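Local coordinates for plantacyanin (Spinacia oleracea, PDB 1F56), which is a basic blue copper protein of the phytocyanin family that probably carries electrons through its single copper site, at residues 35-40 and 53-58. Sequence-based numbering, arbitrary orientation.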
loop_
_atom_site.group_PDB
_atom_site.type_symbol
_atom_site.label_atom_id
_atom_site.label_comp_id
_atom_site.label_asym_id
_atom_site.label_seq_id
_atom_site.Cartn_x
_atom_site.Cartn_y
_atom_site.Cartn_z
ATOM N N ASN A 35 4.395 -7.991 2.070
ATOM C CA ASN A 35 4.108 -7.839 0.659
ATOM C C ASN A 35 3.195 -6.620 0.545
ATOM O O ASN A 35 2.730 -6.080 1.568
ATOM C CB ASN A 35 3.464 -9.106 0.070
ATOM C CG ASN A 35 2.066 -9.355 0.569
ATOM O OD1 ASN A 35 1.522 -8.598 1.370
ATOM N ND2 ASN A 35 1.466 -10.436 0.087
ATOM N N VAL A 36 2.993 -6.146 -0.684
ATOM C CA VAL A 36 2.125 -5.010 -0.943
ATOM C C VAL A 36 1.113 -5.455 -1.996
ATOM O O VAL A 36 1.485 -5.815 -3.101
ATOM C CB VAL A 36 2.899 -3.808 -1.500
ATOM C CG1 VAL A 36 1.944 -2.625 -1.672
ATOM C CG2 VAL A 36 4.065 -3.463 -0.570
ATOM N N VAL A 37 -0.162 -5.447 -1.637
ATOM C CA VAL A 37 -1.202 -5.854 -2.565
ATOM C C VAL A 37 -2.089 -4.636 -2.835
ATOM O O VAL A 37 -2.567 -4.012 -1.884
ATOM C CB VAL A 37 -2.063 -6.999 -1.960
ATOM C CG1 VAL A 37 -3.039 -7.537 -3.015
ATOM C CG2 VAL A 37 -1.148 -8.130 -1.450
ATOM N N ALA A 38 -2.274 -4.295 -4.114
ATOM C CA ALA A 38 -3.124 -3.173 -4.515
ATOM C C ALA A 38 -4.526 -3.743 -4.607
ATOM O O ALA A 38 -4.798 -4.611 -5.435
ATOM C CB ALA A 38 -2.675 -2.612 -5.892
ATOM N N VAL A 39 -5.423 -3.248 -3.765
ATOM C CA VAL A 39 -6.783 -3.777 -3.718
ATOM C C VAL A 39 -7.823 -2.699 -3.989
ATOM O O VAL A 39 -7.478 -1.546 -4.223
ATOM C CB VAL A 39 -7.054 -4.401 -2.314
ATOM C CG1 VAL A 39 -6.009 -5.463 -2.003
ATOM C CG2 VAL A 39 -6.996 -3.316 -1.231
ATOM N N ASN A 40 -9.101 -3.073 -3.954
ATOM C CA ASN A 40 -10.170 -2.096 -4.167
ATOM C C ASN A 40 -10.720 -1.682 -2.798
ATOM O O ASN A 40 -10.256 -2.178 -1.765
ATOM C CB ASN A 40 -11.284 -2.691 -5.044
ATOM C CG ASN A 40 -11.859 -3.976 -4.477
ATOM O OD1 ASN A 40 -11.425 -4.472 -3.434
ATOM N ND2 ASN A 40 -12.842 -4.527 -5.167
ATOM N N ALA A 53 -5.963 -9.395 -7.892
ATOM C CA ALA A 53 -5.224 -8.255 -7.332
ATOM C C ALA A 53 -3.720 -8.415 -7.577
ATOM O O ALA A 53 -3.195 -9.544 -7.579
ATOM C CB ALA A 53 -5.494 -8.147 -5.843
ATOM N N ARG A 54 -3.021 -7.295 -7.770
ATOM C CA ARG A 54 -1.590 -7.358 -8.033
ATOM C C ARG A 54 -0.760 -7.307 -6.767
ATOM O O ARG A 54 -0.988 -6.474 -5.897
ATOM C CB ARG A 54 -1.179 -6.237 -9.002
ATOM C CG ARG A 54 -1.876 -6.378 -10.372
ATOM C CD ARG A 54 -1.258 -5.533 -11.475
ATOM N NE ARG A 54 -1.992 -5.662 -12.740
ATOM C CZ ARG A 54 -2.069 -6.766 -13.478
ATOM N NH1 ARG A 54 -1.460 -7.877 -13.102
ATOM N NH2 ARG A 54 -2.759 -6.758 -14.608
ATOM N N THR A 55 0.202 -8.216 -6.677
ATOM C CA THR A 55 1.099 -8.321 -5.520
ATOM C C THR A 55 2.514 -7.839 -5.876
ATOM O O THR A 55 2.988 -8.048 -6.995
ATOM C CB THR A 55 1.155 -9.803 -5.013
ATOM O OG1 THR A 55 -0.068 -10.107 -4.334
ATOM C CG2 THR A 55 2.310 -10.027 -4.058
ATOM N N TYR A 56 3.161 -7.163 -4.927
ATOM C CA TYR A 56 4.525 -6.655 -5.094
ATOM C C TYR A 56 5.273 -7.189 -3.877
ATOM O O TYR A 56 4.760 -7.145 -2.755
ATOM C CB TYR A 56 4.541 -5.122 -5.153
ATOM C CG TYR A 56 3.702 -4.547 -6.276
ATOM C CD1 TYR A 56 2.326 -4.313 -6.107
ATOM C CD2 TYR A 56 4.258 -4.294 -7.522
ATOM C CE1 TYR A 56 1.542 -3.850 -7.160
ATOM C CE2 TYR A 56 3.478 -3.833 -8.579
ATOM C CZ TYR A 56 2.128 -3.617 -8.395
ATOM O OH TYR A 56 1.356 -3.213 -9.461
ATOM N N SER A 57 6.481 -7.698 -4.085
ATOM C CA SER A 57 7.193 -8.335 -2.981
ATOM C C SER A 57 8.689 -8.112 -2.912
ATOM O O SER A 57 9.383 -8.874 -2.238
ATOM C CB SER A 57 6.957 -9.856 -3.062
ATOM O OG SER A 57 5.584 -10.146 -3.291
ATOM N N SER A 58 9.198 -7.078 -3.566
ATOM C CA SER A 58 10.646 -6.868 -3.585
ATOM C C SER A 58 11.289 -6.136 -2.411
ATOM O O SER A 58 12.518 -6.121 -2.302
ATOM C CB SER A 58 11.037 -6.130 -4.856
ATOM O OG SER A 58 10.685 -4.776 -4.698
HETATM O O HOH W 1 -4.696 -4.859 -8.135
#
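Strand 54-56 runs antiparallel to strand 36-39, their axes 4.7 Å apart at closest approach and 156° between their directions, and forms an outermost strand of one four-stranded sheet of the cupredoxin barrel. Val36 and Tyr56 make the hydrogen-bonded pair: Val36 N gives a bond of 2.9 Å to Tyr56 O, lying in the carbonyl plane, and Tyr56 N returns one of 2.8 Å to Val36 O, more bent at the hydrogen (145°). Val36 O is used further, since CD1 of the Tyr56 ring reaches it edge-on at 3.5 Å and the CA of Thr55 makes a CA-H...O contact with it. This position of the ring follows from CG lying beside the backbone N (chi1 -59°), which lays the aromatic group back along its own strand. On the same face Val36 and Tyr56 both reach Ile63 and Asp61 of strand 60-64, so this side of the pair packs against the other sheet.

The opposite face carries Val37 and Thr55, a non-hydrogen-bonded pair whose side chains cross obliquely. The two valine methyls divide the work: CG2 meets the Thr55 hydroxyl oxygen OG1, whereas CG1 packs on Ala53 CB at 3.8 Å. Strand 36-39 continues into the sheet on its far edge, where Val37 bonds through its backbone to Ile73. At the copper end, Asn35 holds CG between its backbone N and carbonyl carbon, and the amide runs alongside strand 54-56: ND2 passes 4.2 Å from Thr55 CG2 and hydrogen-bonds to OG of Ser75, next to the ligand Cys74, while CB rests near Tyr56 O and Ser57 OG. Toward the other end Ala38 N still bonds directly to Arg54 O, and a bridging water then donates to Ala38 O at 2.7 Å and accepts from Arg54 N at 3.0 Å.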